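Thioesterase domain-containing protein (Pseudomonas aeruginosa, PDB 3F1T) probably hydrolyses acyl-CoA thioesters as a hotdog-fold thioesterase of the PaaI type, although its natural substrate has not been established. Local coordinates at residues 111-116 / 133-138; 11-16 / 67-72; 58-63 / 86-91; 34-39 / 99-104; 90-95 / 127-132. All blocks are in the same frame, centred on the assembly; numbering follows the deposited sequence.

Overall arrangement
The chain is a single hotdog domain: one antiparallel sheet, with strands in the order 26-31, 34-39, 100-109, 113-121, 130-137 and 83-90, packed against helix 56-70. Contacts 1 and 4 are strand pairings within the sheet, their centres about 19 Å apart, and contact 5 joins the loop after strand 83-90 to the start of strand 130-137. Contact 3 lays the helix on edge strand 83-90, and contact 2, about 16 Å from it, ties the other end of this helix to helix 4-15. Along the chain, contact 3 is nested inside the loop closed by contact 4, and both close before contact 1 opens. Strand 83-90 carries the sheet into another subunit.

Contact 1. Residues 111-116 / 133-138; sequences PNVIFT and VGAFMR
Arg138 reaches back over the start of strand 113-121, touching Asn112, Ile114 and Pro111 in turn. CB lies 3.7 Å from Asn112 O, the carbonyl that accepts the backbone N-H of Arg138 from well above its plane. CG stands beside the backbone N (chi1 -64°), which sets it against Ile114, 3.9 Å from CG1; the two side chains cross at about a right angle. CD also touches Ile114 CG1, and a bend at chi3 (75°) then turns the guanidinium so that Pro111 O sits over one of its faces. NE is 3.4 Å from Pro111 O at a poor angle, so this approach is no hydrogen bond; NH1 instead bonds Thr110 O. Farther along, Ile114 N gives Phe136 O a 2.8 Å bond. On the side of the sheet shared with Ile114, Thr116 CG2 meets Phe136 CE2 at 3.6 Å, while Ala135 CB packs at 3.8 Å on Phe115 CD2 on the other side. The strand axes run 161° apart, and hydrogen-bonded pairs Ile114-Phe136 and Thr116-Gly134 alternate with non-hydrogen-bonded ones, the signature of the antiparallel hairpin formed by strands 113-121 and 130-137 in the hotdog sheet.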
# COMPACT_ATOMS: atom_id res chain seq x y z
N PRO B 111 -3.91 -21.04 5.23
CA PRO B 111 -4.71 -21.99 4.48
C PRO B 111 -5.29 -21.47 3.16
O PRO B 111 -5.38 -22.23 2.19
CB PRO B 111 -5.81 -22.35 5.48
CG PRO B 111 -5.13 -22.28 6.79
CD PRO B 111 -4.19 -21.11 6.68
N ASN B 112 -5.63 -20.18 3.10
CA ASN B 112 -6.23 -19.62 1.88
C ASN B 112 -5.54 -18.39 1.28
O ASN B 112 -5.94 -17.89 0.23
CB ASN B 112 -7.72 -19.36 2.06
CG ASN B 112 -8.52 -20.65 2.18
OD1 ASN B 112 -8.66 -21.40 1.20
ND2 ASN B 112 -8.93 -20.99 3.39
N VAL B 113 -4.45 -17.94 1.90
CA VAL B 113 -3.76 -16.75 1.43
C VAL B 113 -2.26 -16.97 1.44
O VAL B 113 -1.73 -17.64 2.33
CB VAL B 113 -4.09 -15.53 2.32
CG1 VAL B 113 -3.54 -14.25 1.69
CG2 VAL B 113 -5.59 -15.42 2.56
N ILE B 114 -1.59 -16.52 0.38
CA ILE B 114 -0.13 -16.50 0.33
C ILE B 114 0.36 -15.07 0.18
O ILE B 114 -0.26 -14.28 -0.51
CB ILE B 114 0.42 -17.31 -0.85
CG1 ILE B 114 -0.12 -18.75 -0.77
CG2 ILE B 114 1.94 -17.28 -0.87
CD1 ILE B 114 0.36 -19.65 -1.87
N PHE B 115 1.33 -14.72 1.02
CA PHE B 115 1.91 -13.39 1.06
C PHE B 115 3.34 -13.45 0.52
O PHE B 115 4.12 -14.33 0.90
CB PHE B 115 1.96 -12.87 2.50
CG PHE B 115 0.60 -12.66 3.13
CD1 PHE B 115 -0.08 -13.71 3.71
CD2 PHE B 115 -0.00 -11.40 3.11
CE1 PHE B 115 -1.32 -13.52 4.30
CE2 PHE B 115 -1.24 -11.20 3.71
CZ PHE B 115 -1.89 -12.27 4.31
N THR B 116 3.69 -12.49 -0.31
CA THR B 116 4.92 -12.60 -1.04
C THR B 116 5.57 -11.22 -1.21
O THR B 116 4.89 -10.21 -1.22
CB THR B 116 4.72 -13.30 -2.40
OG1 THR B 116 6.00 -13.67 -2.94
CG2 THR B 116 4.00 -12.42 -3.37
N VAL B 133 5.06 -5.92 -2.59
CA VAL B 133 4.48 -6.91 -1.66
C VAL B 133 3.08 -7.19 -2.17
O VAL B 133 2.39 -6.28 -2.65
CB VAL B 133 4.40 -6.34 -0.23
CG1 VAL B 133 3.64 -7.28 0.66
CG2 VAL B 133 5.80 -6.10 0.33
N GLY B 134 2.72 -8.47 -2.24
CA GLY B 134 1.37 -8.83 -2.64
C GLY B 134 0.82 -9.99 -1.84
O GLY B 134 1.57 -10.72 -1.20
N ALA B 135 -0.49 -10.18 -1.92
CA ALA B 135 -1.16 -11.29 -1.25
C ALA B 135 -2.05 -11.96 -2.27
O ALA B 135 -2.62 -11.29 -3.13
CB ALA B 135 -2.00 -10.77 -0.08
N PHE B 136 -2.15 -13.27 -2.17
CA PHE B 136 -2.75 -14.06 -3.22
C PHE B 136 -3.70 -15.07 -2.62
O PHE B 136 -3.43 -15.66 -1.58
CB PHE B 136 -1.65 -14.76 -4.04
CG PHE B 136 -0.85 -13.81 -4.89
CD1 PHE B 136 -1.28 -13.48 -6.16
CD2 PHE B 136 0.24 -13.15 -4.36
CE1 PHE B 136 -0.64 -12.48 -6.89
CE2 PHE B 136 0.89 -12.16 -5.07
CZ PHE B 136 0.46 -11.84 -6.35
N MSE B 137 -4.78 -15.36 -3.34
CA MSE B 137 -5.80 -16.24 -2.83
C MSE B 137 -5.61 -17.67 -3.33
O MSE B 137 -5.61 -17.91 -4.52
CB MSE B 137 -7.17 -15.73 -3.27
CG MSE B 137 -8.30 -16.64 -2.88
SE MSE B 137 -9.06 -16.13 -1.17
CE MSE B 137 -10.67 -15.22 -1.83
N ARG B 138 -5.37 -18.61 -2.42
CA ARG B 138 -5.48 -20.03 -2.76
C ARG B 138 -6.94 -20.39 -2.96
O ARG B 138 -7.69 -20.50 -1.99
CB ARG B 138 -4.90 -20.90 -1.65
CG ARG B 138 -3.43 -20.71 -1.44
CD ARG B 138 -3.00 -21.29 -0.11
NE ARG B 138 -2.94 -22.75 -0.16
CZ ARG B 138 -2.37 -23.50 0.77
NH1 ARG B 138 -1.83 -22.94 1.85
NH2 ARG B 138 -2.37 -24.82 0.64

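Contact 2. Residues 11-16 / 67-72; sequences RRFLSA and CGISTV
The ring of Phe13 carries Ile69 on one face and Val72 at its edge. Ile69 CG1 stands 3.6 Å from the ring centroid and only 8° off the normal, a CH-pi contact over the centre of the ring; the two side chains slide past each other in opposite directions. Val72 CG1 approaches near the ring plane, 3.7 Å from CD2, and Thr71 OG1 lies more distantly at the same edge. With CG of Phe13 opposite its own backbone N (chi1 -163°), the ring leans from helix 4-15 toward the end of helix 56-70. Beyond the ring, the isoleucine tip Ile69 CD1 rests on the next residue of the helix, 3.9 Å from Leu14 CB. Thr71 OG1 is held within its own segment, donating to Gly68 O at 2.7 Å, nearly in line with the carbonyl; Ser70 OG donates to Cys67 O and also bonds Thr116 OG1. Ile80 also touches Phe13, and Leu35 touches Ile69. Every residue that takes part is buried, and the two segments meet without polar bonds between them, so the N-terminal helix is joined here to the end of the central helix by dispersion and hydrophobic burial, with the aromatic face fitted to one aliphatic carbon.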
# COMPACT_ATOMS: atom_id res chain seq x y z
N ARG B 11 6.91 -22.08 -15.71
CA ARG B 11 6.88 -21.76 -17.14
C ARG B 11 5.53 -22.03 -17.79
O ARG B 11 5.07 -21.27 -18.65
CB ARG B 11 7.99 -22.47 -17.90
CG ARG B 11 9.32 -21.74 -17.80
CD ARG B 11 10.48 -22.49 -18.43
NE ARG B 11 11.66 -21.64 -18.41
CZ ARG B 11 12.91 -22.09 -18.40
NH1 ARG B 11 13.14 -23.39 -18.60
NH2 ARG B 11 13.92 -21.24 -18.26
N ARG B 12 4.97 -23.20 -17.48
CA ARG B 12 3.60 -23.54 -17.88
C ARG B 12 2.59 -22.51 -17.37
O ARG B 12 1.72 -22.04 -18.12
CB ARG B 12 3.25 -24.93 -17.34
CG ARG B 12 2.00 -25.53 -17.94
CD ARG B 12 2.07 -27.05 -17.98
NE ARG B 12 2.41 -27.64 -16.69
CZ ARG B 12 1.53 -28.18 -15.85
NH1 ARG B 12 0.22 -28.07 -16.09
NH2 ARG B 12 1.95 -28.78 -14.74
N PHE B 13 2.72 -22.15 -16.10
CA PHE B 13 1.95 -21.06 -15.50
C PHE B 13 2.03 -19.77 -16.33
O PHE B 13 1.00 -19.23 -16.74
CB PHE B 13 2.46 -20.84 -14.07
CG PHE B 13 1.52 -20.04 -13.19
CD1 PHE B 13 0.82 -18.96 -13.69
CD2 PHE B 13 1.59 -20.19 -11.81
CE1 PHE B 13 0.15 -18.07 -12.83
CE2 PHE B 13 0.85 -19.38 -10.96
CZ PHE B 13 0.10 -18.33 -11.48
N LEU B 14 3.24 -19.31 -16.62
CA LEU B 14 3.45 -18.08 -17.40
C LEU B 14 2.79 -18.13 -18.79
O LEU B 14 2.27 -17.13 -19.29
CB LEU B 14 4.94 -17.78 -17.53
CG LEU B 14 5.43 -16.53 -18.28
CD1 LEU B 14 4.69 -15.28 -17.82
CD2 LEU B 14 6.94 -16.37 -18.12
N SER B 15 2.85 -19.30 -19.43
CA SER B 15 2.28 -19.48 -20.76
C SER B 15 0.77 -19.30 -20.83
O SER B 15 0.22 -19.01 -21.90
CB SER B 15 2.67 -20.85 -21.33
OG SER B 15 2.01 -21.87 -20.62
N ALA B 16 0.09 -19.44 -19.70
CA ALA B 16 -1.36 -19.23 -19.67
C ALA B 16 -1.72 -17.74 -19.66
O ALA B 16 -2.88 -17.37 -19.87
CB ALA B 16 -1.96 -19.92 -18.48
N CYS B 67 5.23 -12.11 -8.49
CA CYS B 67 4.62 -12.47 -7.20
C CYS B 67 3.57 -13.58 -7.31
O CYS B 67 3.56 -14.53 -6.54
CB CYS B 67 3.99 -11.24 -6.53
SG CYS B 67 5.18 -9.95 -6.06
N GLY B 68 2.66 -13.43 -8.27
CA GLY B 68 1.67 -14.48 -8.51
C GLY B 68 2.32 -15.83 -8.71
O GLY B 68 1.92 -16.84 -8.10
N ILE B 69 3.33 -15.88 -9.58
CA ILE B 69 3.87 -17.17 -9.96
C ILE B 69 4.78 -17.77 -8.89
O ILE B 69 5.00 -18.98 -8.83
CB ILE B 69 4.60 -17.08 -11.31
CG1 ILE B 69 3.59 -16.80 -12.43
CG2 ILE B 69 5.33 -18.38 -11.60
CD1 ILE B 69 4.22 -16.77 -13.81
N SER B 70 5.30 -16.91 -8.02
CA SER B 70 6.17 -17.36 -6.94
C SER B 70 5.44 -18.21 -5.92
O SER B 70 6.06 -18.96 -5.16
CB SER B 70 6.84 -16.17 -6.25
OG SER B 70 5.94 -15.53 -5.37
N THR B 71 4.11 -18.23 -5.99
CA THR B 71 3.32 -19.14 -5.17
C THR B 71 3.64 -20.60 -5.49
O THR B 71 3.39 -21.47 -4.66
CB THR B 71 1.80 -18.92 -5.35
OG1 THR B 71 1.44 -19.12 -6.72
CG2 THR B 71 1.42 -17.52 -4.95
N VAL B 72 4.17 -20.87 -6.69
CA VAL B 72 4.50 -22.24 -7.08
C VAL B 72 5.56 -22.78 -6.13
O VAL B 72 5.66 -23.99 -5.91
CB VAL B 72 4.99 -22.38 -8.55
CG1 VAL B 72 3.95 -21.85 -9.54
CG2 VAL B 72 6.36 -21.71 -8.75

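Contact 3. Residues 58-63 / 86-91; sequences AITTLM and LRIDYM
Ile59 and Tyr90 make the tight part of this contact. The phenol oxygen Tyr90 OH lies 3.2 Å from Ile59 CG2, and the side chains cross at a slant. Tyr90 is brought there by its first torsion (chi1 -76°), which puts CG beside the backbone N and sends the ring from the strand toward the helix. Two residues back along the strand, Ile88 CD1 is the second close point, meeting the next helix residue: it is 3.6 Å from Thr60 CA and 3.7 Å from Thr60 OG1, so the methyl tip touches both the helix backbone and the threonine side chain. The packing then relaxes toward Met63, a selenomethionine, whose CB is 4.2 Å from Ile88 CD1. All five touching residues are buried, so the looser part, at Met63, still lies within the core. The other side of the strand is polar and faces subunits: Arg87 NH1 and Asp89 OD2 form a 2.7 Å salt bridge that lies 9° out of the guanidinium plane, and Arg87 NE pairs with Asp89 of the third subunit. Residues 86-89 also pair antiparallel with a strand of the fourth subunit. The short helix and strand axes come within 9.9 Å at 131°, the central helix lying across its sheet as in the hotdog fold, here at the edge strand through which subunits join their sheets.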
# COMPACT_ATOMS: atom_id res chain seq x y z
N ALA B 58 4.61 -1.85 -17.66
CA ALA B 58 5.28 -3.11 -17.98
C ALA B 58 5.87 -3.76 -16.73
O ALA B 58 5.75 -4.97 -16.53
CB ALA B 58 6.37 -2.89 -19.05
N ILE B 59 6.56 -2.95 -15.93
CA ILE B 59 7.18 -3.42 -14.70
C ILE B 59 6.17 -3.84 -13.64
O ILE B 59 6.38 -4.83 -12.96
CB ILE B 59 8.15 -2.39 -14.10
CG1 ILE B 59 9.39 -2.26 -14.99
CG2 ILE B 59 8.55 -2.79 -12.69
CD1 ILE B 59 10.00 -0.89 -14.93
N THR B 60 5.01 -3.19 -13.62
CA THR B 60 3.90 -3.66 -12.81
C THR B 60 3.51 -5.08 -13.18
O THR B 60 3.24 -5.91 -12.32
CB THR B 60 2.64 -2.78 -12.98
OG1 THR B 60 2.87 -1.50 -12.39
CG2 THR B 60 1.43 -3.43 -12.30
N THR B 61 3.24 -5.28 -14.47
CA THR B 61 2.91 -6.61 -14.95
C THR B 61 4.00 -7.60 -14.56
O THR B 61 3.71 -8.70 -14.09
CB THR B 61 2.75 -6.63 -16.48
OG1 THR B 61 1.67 -5.75 -16.85
CG2 THR B 61 2.43 -8.03 -16.95
N LEU B 62 5.26 -7.24 -14.80
CA LEU B 62 6.38 -8.12 -14.47
C LEU B 62 6.27 -8.54 -13.02
O LEU B 62 6.37 -9.73 -12.69
CB LEU B 62 7.72 -7.41 -14.73
CG LEU B 62 8.96 -8.06 -14.11
CD1 LEU B 62 9.24 -9.43 -14.75
CD2 LEU B 62 10.17 -7.15 -14.19
N MSE B 63 5.90 -7.59 -12.17
CA MSE B 63 6.03 -7.75 -10.72
C MSE B 63 4.77 -8.32 -10.08
O MSE B 63 4.86 -9.11 -9.13
CB MSE B 63 6.39 -6.42 -10.07
CG MSE B 63 7.79 -5.97 -10.40
SE MSE B 63 9.14 -7.31 -10.05
CE MSE B 63 8.51 -8.03 -8.34
N LEU B 86 -1.72 -5.69 -4.06
CA LEU B 86 -0.38 -5.47 -4.58
C LEU B 86 0.05 -4.06 -4.24
O LEU B 86 -0.72 -3.10 -4.42
CB LEU B 86 -0.37 -5.70 -6.09
CG LEU B 86 0.98 -5.88 -6.79
CD1 LEU B 86 1.54 -7.25 -6.49
CD2 LEU B 86 0.79 -5.70 -8.30
N ARG B 87 1.24 -3.92 -3.66
CA ARG B 87 1.90 -2.63 -3.71
C ARG B 87 3.29 -2.66 -4.32
O ARG B 87 4.08 -3.58 -4.08
CB ARG B 87 1.90 -1.95 -2.35
CG ARG B 87 2.76 -2.63 -1.33
CD ARG B 87 3.23 -1.58 -0.34
NE ARG B 87 4.03 -2.16 0.72
CZ ARG B 87 5.34 -2.00 0.84
NH1 ARG B 87 6.01 -1.27 -0.05
NH2 ARG B 87 5.98 -2.55 1.86
N ILE B 88 3.51 -1.70 -5.21
CA ILE B 88 4.79 -1.47 -5.87
C ILE B 88 5.22 -0.04 -5.56
O ILE B 88 4.43 0.90 -5.68
CB ILE B 88 4.65 -1.58 -7.40
CG1 ILE B 88 3.89 -2.85 -7.77
CG2 ILE B 88 6.04 -1.57 -8.06
CD1 ILE B 88 3.91 -3.16 -9.26
N ASP B 89 6.46 0.11 -5.09
CA ASP B 89 6.99 1.42 -4.73
C ASP B 89 8.35 1.59 -5.39
O ASP B 89 9.30 0.85 -5.09
CB ASP B 89 7.12 1.53 -3.21
CG ASP B 89 5.77 1.51 -2.51
OD1 ASP B 89 5.07 2.55 -2.54
OD2 ASP B 89 5.36 0.44 -2.02
N TYR B 90 8.42 2.50 -6.35
CA TYR B 90 9.63 2.74 -7.13
C TYR B 90 10.63 3.55 -6.33
O TYR B 90 10.28 4.58 -5.75
CB TYR B 90 9.28 3.46 -8.44
CG TYR B 90 8.65 2.55 -9.47
CD1 TYR B 90 9.43 1.89 -10.42
CD2 TYR B 90 7.28 2.33 -9.48
CE1 TYR B 90 8.86 0.98 -11.30
CE2 TYR B 90 6.71 1.43 -10.35
CZ TYR B 90 7.50 0.79 -11.28
OH TYR B 90 6.92 -0.08 -12.19
N MSE B 91 11.85 3.03 -6.23
CA MSE B 91 12.93 3.69 -5.52
C MSE B 91 13.60 4.68 -6.45
O MSE B 91 14.06 5.75 -6.03
CB MSE B 91 13.97 2.67 -5.08
CG MSE B 91 13.45 1.67 -4.07
SE MSE B 91 12.71 2.54 -2.47
CE MSE B 91 10.80 2.23 -2.82

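Contact 4. Residues 34-39 / 99-104; sequences GLTLRL and DVYGFA
Strands 34-39 and 100-104 run antiparallel, their axes 160° apart and 4.6 Å at closest approach, with paired bonds at Leu35-Ala104, Leu37-Gly102 and Leu39-Val100; the straightest is Leu39 N to Val100 O, 2.8 Å with 174° at the hydrogen. Arg38 and Tyr101 lie side by side on one side of the sheet, pointing the same way. Arg38 CG sits over a face of the Tyr101 ring, offset toward its rim and 4.0 Å from the centroid, a CH-pi contact that the extended first two torsions of the arginine allow. A bend at chi3 (70°) then turns the guanidinium to Asp99, where NH1 and OD2 form a salt bridge of 3.3 Å between nearly perpendicular planes. Asp99 OD1 is held separately by the backbone N of Tyr41. Farther along this side, Thr36 OG1 lies in the plane of the Phe103 ring at its edge, 3.7 Å from CD2. The opposite side is apolar: Leu35 and Leu37 touch helix 56-70, Leu35 on Ile69 and Leu37 on Leu62. One polar and aromatic side, with leucines turned to the helix on the other, is the amphipathic pattern of a hotdog sheet wrapped about its central helix.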
# COMPACT_ATOMS: atom_id res chain seq x y z
N GLY B 34 12.54 -19.12 -4.15
CA GLY B 34 11.93 -18.01 -4.87
C GLY B 34 12.00 -18.11 -6.38
O GLY B 34 12.29 -19.17 -6.94
N LEU B 35 11.66 -17.00 -7.03
CA LEU B 35 11.33 -17.00 -8.46
C LEU B 35 11.86 -15.73 -9.12
O LEU B 35 11.67 -14.64 -8.60
CB LEU B 35 9.81 -17.12 -8.65
CG LEU B 35 9.34 -17.06 -10.10
CD1 LEU B 35 9.44 -18.44 -10.74
CD2 LEU B 35 7.92 -16.51 -10.21
N THR B 36 12.52 -15.88 -10.26
CA THR B 36 13.02 -14.75 -11.04
C THR B 36 12.44 -14.76 -12.46
O THR B 36 12.60 -15.73 -13.21
CB THR B 36 14.57 -14.76 -11.14
OG1 THR B 36 15.13 -14.90 -9.83
CG2 THR B 36 15.09 -13.48 -11.76
N LEU B 37 11.80 -13.66 -12.83
CA LEU B 37 11.36 -13.44 -14.19
C LEU B 37 12.21 -12.35 -14.82
O LEU B 37 12.71 -11.47 -14.13
CB LEU B 37 9.89 -13.02 -14.21
CG LEU B 37 8.83 -14.11 -14.40
CD1 LEU B 37 8.94 -15.14 -13.31
CD2 LEU B 37 7.43 -13.52 -14.47
N ARG B 38 12.13 -12.27 -16.14
CA ARG B 38 12.75 -11.20 -16.87
C ARG B 38 11.78 -10.55 -17.87
O ARG B 38 11.08 -11.24 -18.61
CB ARG B 38 14.00 -11.71 -17.59
CG ARG B 38 14.72 -10.64 -18.38
CD ARG B 38 15.72 -11.23 -19.33
NE ARG B 38 15.08 -11.94 -20.44
CZ ARG B 38 15.74 -12.32 -21.53
NH1 ARG B 38 17.00 -11.96 -21.71
NH2 ARG B 38 15.13 -13.03 -22.46
N LEU B 39 11.80 -9.22 -17.93
CA LEU B 39 11.17 -8.45 -18.99
C LEU B 39 12.23 -7.87 -19.93
O LEU B 39 12.95 -6.95 -19.55
CB LEU B 39 10.34 -7.34 -18.36
CG LEU B 39 9.84 -6.17 -19.22
CD1 LEU B 39 8.68 -6.63 -20.10
CD2 LEU B 39 9.40 -5.03 -18.30
N ASP B 99 17.45 -4.83 -19.71
CA ASP B 99 16.37 -5.73 -19.29
C ASP B 99 16.04 -5.51 -17.81
O ASP B 99 16.94 -5.26 -17.01
CB ASP B 99 16.74 -7.19 -19.53
CG ASP B 99 16.64 -7.58 -20.99
OD1 ASP B 99 16.11 -6.79 -21.81
OD2 ASP B 99 17.03 -8.72 -21.30
N VAL B 100 14.77 -5.69 -17.45
CA VAL B 100 14.35 -5.64 -16.05
C VAL B 100 14.05 -7.02 -15.50
O VAL B 100 13.23 -7.77 -16.06
CB VAL B 100 13.12 -4.70 -15.84
CG1 VAL B 100 12.82 -4.52 -14.35
CG2 VAL B 100 13.37 -3.35 -16.49
N TYR B 101 14.65 -7.33 -14.35
CA TYR B 101 14.39 -8.58 -13.66
C TYR B 101 13.44 -8.39 -12.49
O TYR B 101 13.46 -7.35 -11.83
CB TYR B 101 15.70 -9.18 -13.19
CG TYR B 101 16.59 -9.60 -14.32
CD1 TYR B 101 16.52 -10.88 -14.84
CD2 TYR B 101 17.40 -8.69 -14.97
CE1 TYR B 101 17.33 -11.27 -15.88
CE2 TYR B 101 18.22 -9.07 -16.03
CZ TYR B 101 18.14 -10.35 -16.50
OH TYR B 101 18.95 -10.75 -17.54
N GLY B 102 12.57 -9.36 -12.28
CA GLY B 102 11.73 -9.35 -11.10
C GLY B 102 12.06 -10.57 -10.28
O GLY B 102 12.30 -11.63 -10.84
N PHE B 103 12.18 -10.40 -8.97
CA PHE B 103 12.31 -11.52 -8.05
C PHE B 103 11.21 -11.45 -6.99
O PHE B 103 10.81 -10.36 -6.57
CB PHE B 103 13.67 -11.51 -7.37
CG PHE B 103 13.80 -12.49 -6.24
CD1 PHE B 103 13.54 -12.11 -4.94
CD2 PHE B 103 14.07 -13.82 -6.50
CE1 PHE B 103 13.57 -13.02 -3.90
CE2 PHE B 103 14.15 -14.74 -5.47
CZ PHE B 103 13.89 -14.34 -4.16
N ALA B 104 10.66 -12.60 -6.62
CA ALA B 104 9.76 -12.68 -5.47
C ALA B 104 9.92 -13.97 -4.68
O ALA B 104 10.26 -15.03 -5.23
CB ALA B 104 8.32 -12.50 -5.89

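Contact 5. Residues 90-95 / 127-132; sequences YMHPAE and QPIAHV
Ile129 fills the apolar centre of this contact, at a classic beta bulge where Ile129 and Ala130 both face Ala120 of the next strand. Its CG2 approaches the edge of the Tyr90 ring, 3.7 Å from CD1, while CD1 of Ile129 rests at 3.7 Å on Ala94 CB. Ala130 CB lies over a face of the same tyrosine, 4.1 Å from the centroid and offset toward the rim. Outward from this core, His92 turns its ring so that Ile129 CA stands over one face, 22° off the normal. Its CG occupies the position between backbone N and carbonyl carbon (chi1 69°), folding the imidazole back toward residues 127-129. On the other flank, the selenium of Met91 reaches the edge of the His131 ring, 5.0 Å from its centroid. The polar edge centres on Ile129 O, which takes two backbone N-H groups, a weak one from His92 N at 3.3 Å and a short one from Met91 N at 2.6 Å, tilted 26° from the carbonyl plane.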
# COMPACT_ATOMS: atom_id res chain seq x y z
N TYR B 90 8.42 2.50 -6.35
CA TYR B 90 9.63 2.74 -7.13
C TYR B 90 10.63 3.55 -6.33
O TYR B 90 10.28 4.58 -5.75
CB TYR B 90 9.28 3.46 -8.44
CG TYR B 90 8.65 2.55 -9.47
CD1 TYR B 90 9.43 1.89 -10.42
CD2 TYR B 90 7.28 2.33 -9.48
CE1 TYR B 90 8.86 0.98 -11.30
CE2 TYR B 90 6.71 1.43 -10.35
CZ TYR B 90 7.50 0.79 -11.28
OH TYR B 90 6.92 -0.08 -12.19
N MSE B 91 11.85 3.03 -6.23
CA MSE B 91 12.93 3.69 -5.52
C MSE B 91 13.60 4.68 -6.45
O MSE B 91 14.06 5.75 -6.03
CB MSE B 91 13.97 2.67 -5.08
CG MSE B 91 13.45 1.67 -4.07
SE MSE B 91 12.71 2.54 -2.47
CE MSE B 91 10.80 2.23 -2.82
N HIS B 92 13.82 4.25 -7.69
CA HIS B 92 14.50 5.08 -8.66
C HIS B 92 14.17 4.59 -10.05
O HIS B 92 13.59 3.51 -10.21
CB HIS B 92 16.01 5.06 -8.43
CG HIS B 92 16.66 3.75 -8.73
ND1 HIS B 92 17.14 2.92 -7.74
CD2 HIS B 92 16.81 3.08 -9.90
CE1 HIS B 92 17.58 1.80 -8.29
NE2 HIS B 92 17.42 1.88 -9.60
N PRO B 93 14.34 5.47 -11.04
CA PRO B 93 13.92 5.15 -12.41
C PRO B 93 14.76 4.03 -12.99
O PRO B 93 15.93 3.87 -12.61
CB PRO B 93 14.14 6.46 -13.17
CG PRO B 93 15.16 7.21 -12.36
CD PRO B 93 14.93 6.82 -10.93
N ALA B 94 14.15 3.19 -13.81
CA ALA B 94 14.89 2.17 -14.52
C ALA B 94 15.93 2.80 -15.47
O ALA B 94 15.72 3.90 -15.98
CB ALA B 94 13.93 1.24 -15.29
N GLU B 95 17.07 2.13 -15.65
CA GLU B 95 18.03 2.52 -16.69
C GLU B 95 17.51 2.13 -18.06
O GLU B 95 16.91 1.06 -18.22
CB GLU B 95 19.38 1.87 -16.46
CG GLU B 95 20.08 2.31 -15.19
CD GLU B 95 21.16 1.35 -14.76
OE1 GLU B 95 22.11 1.12 -15.55
OE2 GLU B 95 21.04 0.77 -13.65
N GLN B 127 20.62 -2.54 -5.74
CA GLN B 127 19.92 -1.26 -5.72
C GLN B 127 18.66 -1.37 -6.55
O GLN B 127 18.65 -0.99 -7.72
CB GLN B 127 20.81 -0.14 -6.27
CG GLN B 127 22.19 -0.09 -5.65
CD GLN B 127 23.29 -0.42 -6.65
OE1 GLN B 127 23.24 0.01 -7.81
NE2 GLN B 127 24.30 -1.18 -6.19
N PRO B 128 17.65 -2.04 -6.01
CA PRO B 128 16.48 -2.37 -6.81
C PRO B 128 15.71 -1.14 -7.26
O PRO B 128 15.82 -0.07 -6.66
CB PRO B 128 15.63 -3.22 -5.86
CG PRO B 128 16.23 -3.06 -4.50
CD PRO B 128 17.66 -2.75 -4.72
N ILE B 129 15.03 -1.27 -8.39
CA ILE B 129 14.23 -0.21 -8.96
C ILE B 129 12.96 0.03 -8.14
O ILE B 129 12.55 1.17 -7.95
CB ILE B 129 13.80 -0.59 -10.38
CG1 ILE B 129 15.00 -0.65 -11.31
CG2 ILE B 129 12.80 0.40 -10.92
CD1 ILE B 129 14.64 -1.22 -12.65
N ALA B 130 12.39 -1.04 -7.62
CA ALA B 130 11.07 -1.00 -6.98
C ALA B 130 10.94 -2.15 -6.00
O ALA B 130 11.44 -3.24 -6.25
CB ALA B 130 9.96 -1.08 -8.05
N HIS B 131 10.26 -1.90 -4.88
CA HIS B 131 9.88 -2.94 -3.94
C HIS B 131 8.41 -3.27 -4.10
O HIS B 131 7.59 -2.38 -4.34
CB HIS B 131 10.16 -2.46 -2.51
CG HIS B 131 11.61 -2.51 -2.13
ND1 HIS B 131 12.42 -1.39 -2.20
CD2 HIS B 131 12.43 -3.56 -1.92
CE1 HIS B 131 13.67 -1.74 -1.94
NE2 HIS B 131 13.70 -3.05 -1.78
N VAL B 132 8.05 -4.53 -3.85
CA VAL B 132 6.70 -5.02 -4.12
C VAL B 132 6.31 -6.00 -3.03
O VAL B 132 7.13 -6.81 -2.60
CB VAL B 132 6.64 -5.78 -5.47
CG1 VAL B 132 5.22 -6.17 -5.79
CG2 VAL B 132 7.21 -4.93 -6.55